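Local coordinates for protein methylglyoxal reductase (NADPH-dependent) (Candida albicans SC5314, PDB 6KWS) that probably reduces methylglyoxal with NADPH as the hydride donor, as a member of the dihydroflavonol-4-reductase subfamily, at residues A[269-275]-A[290-296]. The protein carries 1 engineered substitution. Residues are numbered along the deposited sequence; the frame is centred on the assembly and turned at random.
Sequences TSQSLVD and VDEPGSD
Gln271 and Asp275, one turn apart on helix 270-280, reach across to the backbone of 290-296, where Glu292 to Ser295 form a type II beta turn leading into helix 295-303. The pair illustrates how polar side chains on one face of a helix can hold an irregular loop through its peptide groups. The Gln271 amide uses both its ends, on a carbonyl and an N-H two residues apart in the loop: NE2 gives a nearly straight bond to Val290 O (3.1 Å), which lies close to the amide plane, while OE1 takes a weak, bent bond from Glu292 N (3.2 Å). Gln271 CG stands anti to the backbone N (chi1 -178°), and a bend at chi2 of 72° turns the amide along the loop; its CG also packs on Ser295 OG. Asp275 meets the turn itself, its OD2 accepting from Gly294 N at 3.1 Å, nearly straight and on the syn side of the carboxylate. The Pro293 and Asp275 side chains cross at about a right angle, with Pro293 CB 3.5 Å from Asp275 OD1. Gln271 NE2 also donates to Asp275 OD1 (2.7 Å), arriving from above the carboxylate plane, so the two side chains brace one another. Thr269 OG1 touches Asp296 CB, and Asp275 and Asp296 bring like charges close, which probably raises the proton affinity of one or both carboxylates.

A second shell positions these groups. Ile230 packs against Gln271, and Ile221 of helix 216-222 against Val274. Strand 260-269 of the mixed sheet runs directly into helix 270-280, at the periphery of the Rossmann-type fold, away from the NADPH-binding residues. Thr269 and Ser272 form a capping box there, Ser272 OG accepting from Thr269 N and donating a weak bond to Asp296 OD1 at 2.8 Å.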
ATOM      1  N   THR A 269      12.367   3.312 -13.943  1.00 32.92           N
ATOM      2  CA  THR A 269      13.423   4.118 -13.348  1.00 36.11           C
ATOM      3  C   THR A 269      12.991   5.578 -13.369  1.00 36.87           C
ATOM      4  O   THR A 269      11.978   5.937 -13.970  1.00 41.36           O
ATOM      5  CB  THR A 269      14.761   3.963 -14.074  1.00 38.05           C
ATOM      6  OG1 THR A 269      14.794   4.852 -15.200  1.00 41.91           O
ATOM      7  CG2 THR A 269      14.963   2.536 -14.527  1.00 37.13           C
ATOM      8  N   SER A 270      13.760   6.432 -12.695  1.00 39.68           N
ATOM      9  CA  SER A 270      13.406   7.846 -12.690  1.00 40.70           C
ATOM     10  C   SER A 270      13.369   8.404 -14.098  1.00 38.71           C
ATOM     11  O   SER A 270      12.545   9.274 -14.398  1.00 39.10           O
ATOM     12  CB  SER A 270      14.381   8.641 -11.837  1.00 39.51           C
ATOM     13  OG  SER A 270      14.113   8.399 -10.478  1.00 47.61           O
ATOM     14  N   GLN A 271      14.233   7.903 -14.978  1.00 38.92           N
ATOM     15  CA  GLN A 271      14.198   8.362 -16.358  1.00 42.82           C
ATOM     16  C   GLN A 271      12.867   8.014 -17.018  1.00 40.89           C
ATOM     17  O   GLN A 271      12.373   8.772 -17.862  1.00 37.37           O
ATOM     18  CB  GLN A 271      15.376   7.768 -17.134  1.00 42.12           C
ATOM     19  CG  GLN A 271      15.449   8.228 -18.564  1.00 44.50           C
ATOM     20  CD  GLN A 271      15.893   9.677 -18.699  1.00 48.89           C
ATOM     21  OE1 GLN A 271      16.983  10.059 -18.251  1.00 46.86           O
ATOM     22  NE2 GLN A 271      15.052  10.492 -19.330  1.00 43.93           N
ATOM     23  N   SER A 272      12.259   6.889 -16.630  1.00 37.89           N
ATOM     24  CA  SER A 272      10.940   6.559 -17.152  1.00 36.33           C
ATOM     25  C   SER A 272       9.960   7.671 -16.842  1.00 37.89           C
ATOM     26  O   SER A 272       9.168   8.072 -17.703  1.00 38.83           O
ATOM     27  CB  SER A 272      10.448   5.250 -16.549  1.00 35.80           C
ATOM     28  OG  SER A 272      11.403   4.232 -16.730  1.00 42.48           O
ATOM     29  N   LEU A 273      10.019   8.197 -15.618  1.00 39.50           N
ATOM     30  CA  LEU A 273       9.071   9.217 -15.190  1.00 36.31           C
ATOM     31  C   LEU A 273       9.343  10.542 -15.879  1.00 37.50           C
ATOM     32  O   LEU A 273       8.415  11.195 -16.371  1.00 37.23           O
ATOM     33  CB  LEU A 273       9.145   9.368 -13.677  1.00 39.21           C
ATOM     34  CG  LEU A 273       9.095   8.050 -12.922  1.00 34.93           C
ATOM     35  CD1 LEU A 273       9.154   8.323 -11.429  1.00 36.96           C
ATOM     36  CD2 LEU A 273       7.836   7.268 -13.307  1.00 29.27           C
ATOM     37  N   VAL A 274      10.615  10.958 -15.904  1.00 37.96           N
ATOM     38  CA  VAL A 274      11.034  12.153 -16.640  1.00 39.30           C
ATOM     39  C   VAL A 274      10.490  12.129 -18.065  1.00 40.94           C
ATOM     40  O   VAL A 274       9.805  13.064 -18.500  1.00 43.14           O
ATOM     41  CB  VAL A 274      12.564  12.281 -16.636  1.00 40.96           C
ATOM     42  CG1 VAL A 274      12.981  13.464 -17.480  1.00 43.49           C
ATOM     43  CG2 VAL A 274      13.063  12.431 -15.207  1.00 43.64           C
ATOM     44  N   ASP A 275      10.764  11.042 -18.799  1.00 38.50           N
ATOM     45  CA  ASP A 275      10.312  10.923 -20.188  1.00 39.27           C
ATOM     46  C   ASP A 275       8.801  11.109 -20.318  1.00 41.99           C
ATOM     47  O   ASP A 275       8.335  11.835 -21.207  1.00 42.15           O
ATOM     48  CB  ASP A 275      10.720   9.568 -20.773  1.00 40.82           C
ATOM     49  CG  ASP A 275      12.220   9.470 -21.076  1.00 53.92           C
ATOM     50  OD1 ASP A 275      12.915  10.521 -21.055  1.00 56.09           O
ATOM     51  OD2 ASP A 275      12.700   8.333 -21.341  1.00 57.39           O
ATOM     52  N   VAL A 290      16.041  16.647 -18.883  1.00 54.32           N
ATOM     53  CA  VAL A 290      15.772  15.674 -19.922  1.00 54.11           C
ATOM     54  C   VAL A 290      16.573  14.385 -19.742  1.00 54.22           C
ATOM     55  O   VAL A 290      16.061  13.308 -20.067  1.00 56.22           O
ATOM     56  CB  VAL A 290      16.051  16.304 -21.304  1.00 51.58           C
ATOM     57  CG1 VAL A 290      15.830  15.291 -22.430  1.00 46.74           C
ATOM     58  CG2 VAL A 290      15.166  17.519 -21.495  1.00 51.82           C
ATOM     59  N   ASP A 291      17.752  14.458 -19.113  1.00 55.54           N
ATOM     60  CA  ASP A 291      18.965  13.693 -19.423  1.00 66.34           C
ATOM     61  C   ASP A 291      18.857  12.725 -20.598  1.00 67.32           C
ATOM     62  O   ASP A 291      18.711  13.174 -21.739  1.00 68.81           O
ATOM     63  CB  ASP A 291      19.488  12.938 -18.199  1.00 75.74           C
ATOM     64  CG  ASP A 291      21.037  13.005 -18.083  1.00 89.95           C
ATOM     65  OD1 ASP A 291      21.609  12.239 -17.275  1.00 91.78           O
ATOM     66  OD2 ASP A 291      21.680  13.824 -18.791  1.00 91.57           O
ATOM     67  N   GLU A 292      18.991  11.405 -20.344  1.00 63.96           N
ATOM     68  CA  GLU A 292      19.184  10.441 -21.426  1.00 61.05           C
ATOM     69  C   GLU A 292      17.899   9.660 -21.685  1.00 56.03           C
ATOM     70  O   GLU A 292      17.695   8.592 -21.095  1.00 54.66           O
ATOM     71  CB  GLU A 292      20.340   9.479 -21.105  1.00 62.82           C
ATOM     72  CG  GLU A 292      21.782  10.075 -21.148  1.00 75.43           C
ATOM     73  CD  GLU A 292      22.306  10.419 -22.560  1.00 92.20           C
ATOM     74  OE1 GLU A 292      23.427   9.965 -22.898  1.00 93.19           O
ATOM     75  OE2 GLU A 292      21.632  11.161 -23.320  1.00 92.30           O
ATOM     76  N   PRO A 293      17.017  10.146 -22.564  1.00 57.74           N
ATOM     77  CA  PRO A 293      15.736   9.458 -22.775  1.00 54.40           C
ATOM     78  C   PRO A 293      15.955   8.054 -23.306  1.00 53.47           C
ATOM     79  O   PRO A 293      16.883   7.797 -24.078  1.00 55.27           O
ATOM     80  CB  PRO A 293      15.020  10.339 -23.809  1.00 48.17           C
ATOM     81  CG  PRO A 293      15.711  11.678 -23.707  1.00 49.93           C
ATOM     82  CD  PRO A 293      17.136  11.344 -23.408  1.00 53.29           C
ATOM     83  N   GLY A 294      15.083   7.138 -22.871  1.00 56.10           N
ATOM     84  CA  GLY A 294      15.185   5.731 -23.202  1.00 51.85           C
ATOM     85  C   GLY A 294      16.196   4.938 -22.398  1.00 51.93           C
ATOM     86  O   GLY A 294      16.188   3.702 -22.487  1.00 57.57           O
ATOM     87  N   SER A 295      17.064   5.594 -21.611  1.00 45.50           N
ATOM     88  CA  SER A 295      18.055   4.860 -20.831  1.00 41.90           C
ATOM     89  C   SER A 295      17.409   3.836 -19.904  1.00 46.69           C
ATOM     90  O   SER A 295      18.054   2.850 -19.543  1.00 51.14           O
ATOM     91  CB  SER A 295      18.934   5.832 -20.031  1.00 48.10           C
ATOM     92  OG  SER A 295      18.360   6.229 -18.792  1.00 50.87           O
ATOM     93  N   ASP A 296      16.129   4.010 -19.567  1.00 49.75           N
ATOM     94  CA  ASP A 296      15.484   3.147 -18.581  1.00 48.52           C
ATOM     95  C   ASP A 296      15.322   1.714 -19.081  1.00 48.88           C
ATOM     96  O   ASP A 296      15.486   0.764 -18.302  1.00 49.34           O
ATOM     97  CB  ASP A 296      14.126   3.729 -18.157  1.00 44.92           C
ATOM     98  CG  ASP A 296      13.191   3.994 -19.334  1.00 53.90           C
ATOM     99  OD1 ASP A 296      12.074   3.415 -19.365  1.00 53.88           O
ATOM    100  OD2 ASP A 296      13.558   4.814 -20.209  1.00 58.32           O
TER